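Local coordinates for transcriptional regulatory protein (Chlamydia trachomatis, PDB 3Q7R) that is the receiver domain of an atypical OmpR/PhoB-type response regulator that binds its own promoter and may activate transcription globally, at residues V55-L60 / L79-D84; L49-V54 / E72-L77; P12-L17 / R38-Q43. All blocks are in the same frame, centred on the assembly; numbering follows the deposited sequence.

Contact 1 (V55-L60 / L79-D84); sequences VCEYSL and LLDFFD
With chi1 at -177°, Tyr58 swings its ring away from its own amide and over Leu80, whose methyl CD2 sits 3.5 Å from Tyr58 CG and 4.0 Å from the ring centroid, a CH-pi contact over the face. Leu80 ends strand 75-80 and Tyr58 follows directly on strand 51-57, its parallel neighbour in the CheY-like receiver fold, at the edge that carries the acidic phosphorylation site in typical receiver domains. Leu80 CD2 also lies 3.8 Å above the plane of the Phe82 ring, displaced toward its rim, so the methyl serves two aromatics. The rings meet obliquely, planes at 83°, with Phe82 CZ 4.0 Å from Tyr58 CE2. Thr87 and Leu91 of helix 85-93 complete this cluster.

The bridge Glu57-Leu79 fixes the register: Leu79 N donates to Cys56 O at 2.9 Å, and Tyr58 N to Leu79 O at 2.7 Å. On the other side of the strands from the Tyr58 ring, the bent Glu57 chain lays its carboxylate beside Leu79 CB. Arg101 makes salt bridges with Glu57 and Asp81 and probably offsets their mutual repulsion, while Ser19 and His21 hold Glu57 OE2. Farther back, Val55 CG1 packs against Leu79 CG at 3.7 Å.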
loop_
_atom_site.group_PDB
_atom_site.type_symbol
_atom_site.label_atom_id
_atom_site.label_comp_id
_atom_site.label_asym_id
_atom_site.label_seq_id
_atom_site.Cartn_x
_atom_site.Cartn_y
_atom_site.Cartn_z
ATOM N N VAL A 55 5.902 10.287 3.443
ATOM C CA VAL A 55 4.505 9.835 3.678
ATOM C C VAL A 55 3.711 11.114 3.544
ATOM O O VAL A 55 3.947 12.049 4.295
ATOM C CB VAL A 55 4.359 9.255 5.080
ATOM C CG1 VAL A 55 2.893 8.878 5.311
ATOM C CG2 VAL A 55 5.209 7.989 5.213
ATOM N N CYS A 56 2.843 11.217 2.515
ATOM C CA CYS A 56 2.208 12.518 2.254
ATOM C C CYS A 56 0.698 12.449 2.319
ATOM O O CYS A 56 0.116 11.582 1.685
ATOM C CB CYS A 56 2.586 12.939 0.821
ATOM S SG CYS A 56 2.105 14.646 0.414
ATOM N N GLU A 57 0.074 13.368 3.050
ATOM C CA GLU A 57 -1.361 13.460 2.990
ATOM C C GLU A 57 -1.842 13.712 1.551
ATOM O O GLU A 57 -1.278 14.557 0.817
ATOM C CB GLU A 57 -1.811 14.676 3.805
ATOM C CG GLU A 57 -1.529 14.496 5.284
ATOM C CD GLU A 57 -2.460 13.516 5.943
ATOM O OE1 GLU A 57 -3.387 12.973 5.304
ATOM O OE2 GLU A 57 -2.238 13.208 7.131
ATOM N N TYR A 58 -2.916 13.028 1.153
ATOM C CA TYR A 58 -3.455 13.273 -0.176
ATOM C C TYR A 58 -3.813 14.764 -0.355
ATOM O O TYR A 58 -3.622 15.345 -1.430
ATOM C CB TYR A 58 -4.669 12.387 -0.406
ATOM C CG TYR A 58 -5.246 12.530 -1.812
ATOM C CD1 TYR A 58 -4.573 11.945 -2.903
ATOM C CD2 TYR A 58 -6.410 13.239 -2.030
ATOM C CE1 TYR A 58 -5.098 12.065 -4.204
ATOM C CE2 TYR A 58 -6.935 13.374 -3.338
ATOM C CZ TYR A 58 -6.261 12.741 -4.387
ATOM O OH TYR A 58 -6.796 12.865 -5.683
ATOM N N SER A 59 -4.362 15.391 0.687
ATOM C CA SER A 59 -4.647 16.810 0.581
ATOM C C SER A 59 -3.440 17.706 0.351
ATOM O O SER A 59 -3.635 18.903 0.024
ATOM C CB SER A 59 -5.407 17.330 1.801
ATOM O OG SER A 59 -6.715 16.725 1.924
ATOM N N LEU A 60 -2.225 17.175 0.511
ATOM C CA LEU A 60 -1.000 17.942 0.305
ATOM C C LEU A 60 -0.241 17.419 -0.912
ATOM O O LEU A 60 0.838 17.938 -1.243
ATOM C CB LEU A 60 -0.120 17.933 1.523
ATOM C CG LEU A 60 -0.749 18.649 2.724
ATOM C CD1 LEU A 60 0.065 18.396 4.029
ATOM C CD2 LEU A 60 -0.871 20.138 2.373
ATOM N N LEU A 79 -1.488 9.186 2.258
ATOM C CA LEU A 79 -2.525 8.980 3.267
ATOM C C LEU A 79 -3.815 9.648 2.803
ATOM O O LEU A 79 -3.842 10.859 2.564
ATOM C CB LEU A 79 -2.134 9.585 4.607
ATOM C CG LEU A 79 -0.765 9.176 5.131
ATOM C CD1 LEU A 79 -0.596 9.786 6.588
ATOM C CD2 LEU A 79 -0.646 7.626 5.115
ATOM N N LEU A 80 -4.870 8.863 2.676
ATOM C CA LEU A 80 -6.159 9.368 2.135
ATOM C C LEU A 80 -7.212 9.491 3.230
ATOM O O LEU A 80 -7.355 8.590 4.047
ATOM C CB LEU A 80 -6.755 8.366 1.125
ATOM C CG LEU A 80 -6.394 8.657 -0.296
ATOM C CD1 LEU A 80 -6.667 7.442 -1.178
ATOM C CD2 LEU A 80 -7.285 9.820 -0.807
ATOM N N ASP A 81 -8.007 10.552 3.204
ATOM C CA ASP A 81 -9.113 10.643 4.184
ATOM C C ASP A 81 -10.298 9.751 3.820
ATOM O O ASP A 81 -11.139 9.465 4.701
ATOM C CB ASP A 81 -9.690 12.063 4.214
ATOM C CG ASP A 81 -8.749 13.092 4.826
ATOM O OD1 ASP A 81 -7.858 12.752 5.623
ATOM O OD2 ASP A 81 -9.021 14.314 4.625
ATOM N N PHE A 82 -10.427 9.367 2.557
ATOM C CA PHE A 82 -11.692 8.827 2.058
ATOM C C PHE A 82 -11.424 7.799 0.958
ATOM O O PHE A 82 -10.331 7.767 0.346
ATOM C CB PHE A 82 -12.552 9.985 1.440
ATOM C CG PHE A 82 -11.821 10.698 0.312
ATOM C CD1 PHE A 82 -11.889 10.192 -0.969
ATOM C CD2 PHE A 82 -11.032 11.852 0.570
ATOM C CE1 PHE A 82 -11.152 10.787 -2.017
ATOM C CE2 PHE A 82 -10.277 12.437 -0.429
ATOM C CZ PHE A 82 -10.348 11.929 -1.742
ATOM N N PHE A 83 -12.467 7.039 0.645
ATOM C CA PHE A 83 -12.510 6.155 -0.501
ATOM C C PHE A 83 -13.276 6.799 -1.653
ATOM O O PHE A 83 -14.450 7.250 -1.478
ATOM C CB PHE A 83 -13.234 4.855 -0.166
ATOM C CG PHE A 83 -13.445 4.012 -1.378
ATOM C CD1 PHE A 83 -12.385 3.324 -1.928
ATOM C CD2 PHE A 83 -14.636 4.010 -2.026
ATOM C CE1 PHE A 83 -12.558 2.578 -3.061
ATOM C CE2 PHE A 83 -14.803 3.265 -3.156
ATOM C CZ PHE A 83 -13.741 2.595 -3.694
ATOM N N ASP A 84 -12.638 6.812 -2.834
ATOM C CA ASP A 84 -13.318 7.177 -4.074
ATOM C C ASP A 84 -12.650 6.382 -5.147
ATOM O O ASP A 84 -11.391 6.309 -5.202
ATOM C CB ASP A 84 -13.202 8.688 -4.391
ATOM C CG ASP A 84 -13.642 8.999 -5.791
ATOM O OD1 ASP A 84 -14.900 8.896 -6.077
ATOM O OD2 ASP A 84 -12.739 9.350 -6.605
#

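Contact 2 (L49-V54 / E72-L77); sequences LSADLV and EGSFVL
Leu53 and Phe75 rise from one face of the parallel sheet, Val54 and Val76 from the other, as the bridges Leu53-Phe75 and Val54-Val76 require. Their strands, 51-57 and 75-80, are adjacent inner strands of the five-stranded CheY-like receiver domain, joined here along their N-terminal halves. On the first face Leu53, its CG anti to the backbone N (chi1 171°), leans across the neighbouring strand: CD1 comes to 3.9 Å from Phe75 CB and reaches on toward Leu77 CB. Phe115 and Leu116 of helix 105-118 lie against Leu53. The Phe75 ring turns its edge to the main chain: Asp52 O lies near the ring plane, 3.4 Å from Phe75 CD2. On the opposite face Val54 CB meets Val76 CG2 at 4.2 Å, and Val54 CG2 touches Ser74 CB.

Between the backbones, Val54 N to Phe75 O is short and nearly straight (2.8 Å, 174°), and Leu77 N binds Val54 O at 2.9 Å. Where the chain turns at Asp52, the bond from Phe75 N to Asp52 O lengthens to 3.3 Å and bends to 145°. The pairing thus probably weakens at the corner, while farther on the buried Leu53, Val54, Val76 and Leu77 make the contact apolar.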
loop_
_atom_site.group_PDB
_atom_site.type_symbol
_atom_site.label_atom_id
_atom_site.label_comp_id
_atom_site.label_asym_id
_atom_site.label_seq_id
_atom_site.Cartn_x
_atom_site.Cartn_y
_atom_site.Cartn_z
ATOM N N LEU A 49 17.199 15.265 0.696
ATOM C CA LEU A 49 18.280 14.408 0.243
ATOM C C LEU A 49 18.377 13.127 1.026
ATOM O O LEU A 49 18.739 12.094 0.461
ATOM C CB LEU A 49 19.637 15.123 0.348
ATOM C CG LEU A 49 19.761 16.262 -0.637
ATOM C CD1 LEU A 49 21.034 17.088 -0.294
ATOM C CD2 LEU A 49 19.849 15.710 -2.070
ATOM N N SER A 50 18.105 13.209 2.331
ATOM C CA SER A 50 18.180 12.047 3.190
ATOM C C SER A 50 16.947 11.192 3.199
ATOM O O SER A 50 16.988 10.109 3.737
ATOM C CB SER A 50 18.495 12.472 4.613
ATOM O OG SER A 50 17.482 13.345 5.089
ATOM N N ALA A 51 15.838 11.671 2.621
ATOM C CA ALA A 51 14.576 10.950 2.800
ATOM C C ALA A 51 14.564 9.663 1.981
ATOM O O ALA A 51 14.743 9.664 0.764
ATOM C CB ALA A 51 13.423 11.834 2.381
ATOM N N ASP A 52 14.370 8.567 2.678
ATOM C CA ASP A 52 14.101 7.272 2.040
ATOM C C ASP A 52 12.626 7.150 1.677
ATOM O O ASP A 52 12.274 6.575 0.622
ATOM C CB ASP A 52 14.488 6.144 2.981
ATOM C CG ASP A 52 15.988 6.167 3.277
ATOM O OD1 ASP A 52 16.740 5.926 2.319
ATOM O OD2 ASP A 52 16.373 6.468 4.410
ATOM N N LEU A 53 11.755 7.671 2.536
ATOM C CA LEU A 53 10.311 7.544 2.278
ATOM C C LEU A 53 9.676 8.880 2.647
ATOM O O LEU A 53 9.982 9.439 3.692
ATOM C CB LEU A 53 9.710 6.454 3.137
ATOM C CG LEU A 53 8.186 6.364 3.134
ATOM C CD1 LEU A 53 7.685 5.949 1.758
ATOM C CD2 LEU A 53 7.771 5.336 4.232
ATOM N N VAL A 54 8.813 9.399 1.790
ATOM C CA VAL A 54 7.958 10.537 2.160
ATOM C C VAL A 54 6.537 10.030 2.297
ATOM O O VAL A 54 6.034 9.381 1.385
ATOM C CB VAL A 54 7.980 11.638 1.077
ATOM C CG1 VAL A 54 7.053 12.800 1.497
ATOM C CG2 VAL A 54 9.450 12.117 0.923
ATOM N N GLU A 72 14.588 7.172 -9.056
ATOM C CA GLU A 72 15.876 7.465 -8.443
ATOM C C GLU A 72 15.749 8.383 -7.211
ATOM O O GLU A 72 16.767 8.693 -6.549
ATOM C CB GLU A 72 16.828 8.177 -9.420
ATOM C CG GLU A 72 17.158 7.282 -10.583
ATOM C CD GLU A 72 18.155 6.168 -10.215
ATOM O OE1 GLU A 72 18.723 6.216 -9.093
ATOM O OE2 GLU A 72 18.409 5.282 -11.073
ATOM N N GLY A 73 14.529 8.833 -6.930
ATOM C CA GLY A 73 14.278 9.692 -5.794
ATOM C C GLY A 73 13.630 8.908 -4.636
ATOM O O GLY A 73 13.661 7.705 -4.628
ATOM N N SER A 74 13.021 9.646 -3.703
ATOM C CA SER A 74 12.354 9.067 -2.536
ATOM C C SER A 74 11.110 8.273 -2.943
ATOM O O SER A 74 10.393 8.678 -3.851
ATOM C CB SER A 74 11.877 10.181 -1.586
ATOM O OG SER A 74 12.906 11.075 -1.184
ATOM N N PHE A 75 10.815 7.174 -2.237
ATOM C CA PHE A 75 9.487 6.566 -2.350
ATOM C C PHE A 75 8.457 7.493 -1.699
ATOM O O PHE A 75 8.800 8.304 -0.832
ATOM C CB PHE A 75 9.469 5.234 -1.599
ATOM C CG PHE A 75 10.442 4.231 -2.131
ATOM C CD1 PHE A 75 10.148 3.613 -3.329
ATOM C CD2 PHE A 75 11.599 3.907 -1.449
ATOM C CE1 PHE A 75 11.033 2.669 -3.867
ATOM C CE2 PHE A 75 12.474 2.964 -1.973
ATOM C CZ PHE A 75 12.172 2.355 -3.192
ATOM N N VAL A 76 7.203 7.368 -2.135
ATOM C CA VAL A 76 6.091 8.142 -1.513
ATOM C C VAL A 76 4.904 7.253 -1.172
ATOM O O VAL A 76 4.435 6.495 -2.038
ATOM C CB VAL A 76 5.624 9.279 -2.442
ATOM C CG1 VAL A 76 4.427 10.002 -1.787
ATOM C CG2 VAL A 76 6.771 10.323 -2.705
ATOM N N LEU A 77 4.443 7.294 0.088
ATOM C CA LEU A 77 3.230 6.580 0.486
ATOM C C LEU A 77 2.210 7.648 0.795
ATOM O O LEU A 77 2.538 8.610 1.518
ATOM C CB LEU A 77 3.523 5.772 1.777
ATOM C CG LEU A 77 2.319 5.118 2.495
ATOM C CD1 LEU A 77 1.766 3.972 1.654
ATOM C CD2 LEU A 77 2.788 4.573 3.853
#

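Contact 3 (P12-L17 / R38-Q43); sequences PKHVLL and RCTIGQ
His14 meets Thr40 through NE2, which is hydrogen-bonded to Thr40 OG1 at 2.8 Å in the plane of the imidazole; either partner could be the donor. The same ring edge brings His14 CD2 to 3.2 Å from Arg38 O. Thr40 offers its hydroxyl because OG1 stands between the backbone N and the carbonyl carbon (chi1 62°), and Leu16 CD1 lies 3.5 Å from the same OG1. At the end of the strand pair Pro12 CG rests obliquely against the Arg38 guanidinium.

What positions these groups is first the main chain. Five backbone bonds join the strands, from Arg38 N to Lys13 O at 2.8 Å at one end to Gly42 N to Leu17 O at 2.9 Å at the other. The short axes approach to 4.6 Å at an angle of 24°, the twist of a parallel pair. One layer out, Ser50 OG bonds His14 ND1, so the ring is gripped at both nitrogens and its rotation is fixed, while Asp52 OD2 accepts from His14 N.

On the face opposite His14 and Thr40, Leu17 and Ile41 meet Phe25 of helix 22-31. That helix connects the two strands, making the pair a beta-alpha-beta crossover, the opening unit of the doubly wound CheY-like receiver fold.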
loop_
_atom_site.group_PDB
_atom_site.type_symbol
_atom_site.label_atom_id
_atom_site.label_comp_id
_atom_site.label_asym_id
_atom_site.label_seq_id
_atom_site.Cartn_x
_atom_site.Cartn_y
_atom_site.Cartn_z
ATOM N N PRO A 12 19.913 5.129 10.686
ATOM C CA PRO A 12 18.491 4.900 10.477
ATOM C C PRO A 12 18.026 5.447 9.123
ATOM O O PRO A 12 18.658 6.344 8.539
ATOM C CB PRO A 12 17.841 5.658 11.638
ATOM C CG PRO A 12 18.814 6.739 11.960
ATOM C CD PRO A 12 20.183 6.169 11.696
ATOM N N LYS A 13 16.957 4.856 8.625
ATOM C CA LYS A 13 16.294 5.356 7.430
ATOM C C LYS A 13 15.536 6.621 7.841
ATOM O O LYS A 13 15.020 6.701 8.943
ATOM C CB LYS A 13 15.295 4.327 6.926
ATOM C CG LYS A 13 15.918 2.994 6.516
ATOM C CD LYS A 13 16.707 3.070 5.233
ATOM C CE LYS A 13 17.092 1.650 4.712
ATOM N NZ LYS A 13 15.932 0.696 4.585
ATOM N N HIS A 14 15.453 7.584 6.947
ATOM C CA HIS A 14 14.760 8.831 7.220
ATOM C C HIS A 14 13.407 8.832 6.555
ATOM O O HIS A 14 13.278 8.604 5.339
ATOM C CB HIS A 14 15.540 10.041 6.646
ATOM C CG HIS A 14 14.828 11.347 6.872
ATOM N ND1 HIS A 14 15.028 12.474 6.082
ATOM C CD2 HIS A 14 13.906 11.713 7.802
ATOM C CE1 HIS A 14 14.245 13.446 6.505
ATOM N NE2 HIS A 14 13.557 13.011 7.561
ATOM N N VAL A 15 12.402 9.096 7.367
ATOM C CA VAL A 15 11.018 9.204 6.886
ATOM C C VAL A 15 10.541 10.641 7.070
ATOM O O VAL A 15 10.657 11.178 8.180
ATOM C CB VAL A 15 10.108 8.294 7.713
ATOM C CG1 VAL A 15 8.684 8.401 7.196
ATOM C CG2 VAL A 15 10.646 6.821 7.653
ATOM N N LEU A 16 10.044 11.274 6.002
ATOM C CA LEU A 16 9.494 12.639 6.118
ATOM C C LEU A 16 7.979 12.526 6.002
ATOM O O LEU A 16 7.495 12.013 5.015
ATOM C CB LEU A 16 10.029 13.523 4.984
ATOM C CG LEU A 16 9.282 14.883 4.850
ATOM C CD1 LEU A 16 9.479 15.787 6.056
ATOM C CD2 LEU A 16 9.693 15.639 3.520
ATOM N N LEU A 17 7.235 12.952 7.035
ATOM C CA LEU A 17 5.781 12.994 7.005
ATOM C C LEU A 17 5.371 14.389 6.599
ATOM O O LEU A 17 5.747 15.358 7.272
ATOM C CB LEU A 17 5.218 12.683 8.391
ATOM C CG LEU A 17 3.701 12.782 8.525
ATOM C CD1 LEU A 17 2.996 11.629 7.743
ATOM C CD2 LEU A 17 3.308 12.682 10.033
ATOM N N ARG A 38 14.291 7.509 11.537
ATOM C CA ARG A 38 14.328 8.910 12.007
ATOM C C ARG A 38 13.190 9.598 11.277
ATOM O O ARG A 38 13.156 9.573 10.053
ATOM C CB ARG A 38 15.652 9.544 11.590
ATOM C CG ARG A 38 15.908 10.983 11.967
ATOM C CD ARG A 38 17.399 11.365 11.718
ATOM N NE ARG A 38 18.328 10.588 12.578
ATOM C CZ ARG A 38 19.674 10.719 12.616
ATOM N NH1 ARG A 38 20.296 11.610 11.822
ATOM N NH2 ARG A 38 20.421 9.948 13.442
ATOM N N CYS A 39 12.285 10.209 12.017
ATOM C CA CYS A 39 11.116 10.841 11.424
ATOM C C CYS A 39 11.168 12.343 11.580
ATOM O O CYS A 39 11.584 12.858 12.635
ATOM C CB CYS A 39 9.840 10.331 12.098
ATOM S SG CYS A 39 9.658 8.570 12.005
ATOM N N THR A 40 10.716 13.053 10.550
ATOM C CA THR A 40 10.559 14.495 10.650
ATOM C C THR A 40 9.257 14.837 9.942
ATOM O O THR A 40 8.681 13.967 9.279
ATOM C CB THR A 40 11.713 15.234 9.978
ATOM O OG1 THR A 40 11.746 14.926 8.573
ATOM C CG2 THR A 40 13.062 14.836 10.660
ATOM N N ILE A 41 8.808 16.080 10.125
ATOM C CA ILE A 41 7.514 16.522 9.649
ATOM C C ILE A 41 7.613 17.827 8.865
ATOM O O ILE A 41 8.425 18.723 9.170
ATOM C CB ILE A 41 6.515 16.636 10.817
ATOM C CG1 ILE A 41 5.060 16.772 10.302
ATOM C CG2 ILE A 41 6.915 17.798 11.760
ATOM C CD1 ILE A 41 3.991 16.876 11.421
ATOM N N GLY A 42 6.789 17.969 7.829
ATOM C CA GLY A 42 6.718 19.224 7.118
ATOM C C GLY A 42 5.268 19.431 6.683
ATOM O O GLY A 42 4.524 18.456 6.741
ATOM N N GLN A 43 4.896 20.641 6.288
ATOM C CA GLN A 43 3.511 20.924 5.932
ATOM C C GLN A 43 3.271 21.153 4.466
ATOM O O GLN A 43 2.200 21.587 4.097
ATOM C CB GLN A 43 2.981 22.128 6.771
ATOM C CG GLN A 43 2.635 21.696 8.184
ATOM C CD GLN A 43 3.828 21.398 9.031
ATOM O OE1 GLN A 43 4.695 22.272 9.253
ATOM N NE2 GLN A 43 3.852 20.179 9.602
#

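From the N terminus, contact 3 closes first: the chain leaves strand 13-18, passes through helix 22-31 and comes back as strand 37-42, the outermost strand on that side. Strand 51-57 then lies on the other side of strand 13-18 and meets strand 75-80. Contacts 2 and 1 share these two strands and cross: contact 2 closes a helix-free connection of 17 residues, and contact 1, opening before contact 2 has closed, spans 18, also without helix. Contact 2 joins the strands' beginnings and contact 1 their ends, with centres about 17 Å apart. Strand 13-18 unites the set: Leu16 O bonds Val55 N of contact 1, and His14 O bonds Asp52 N of contact 2.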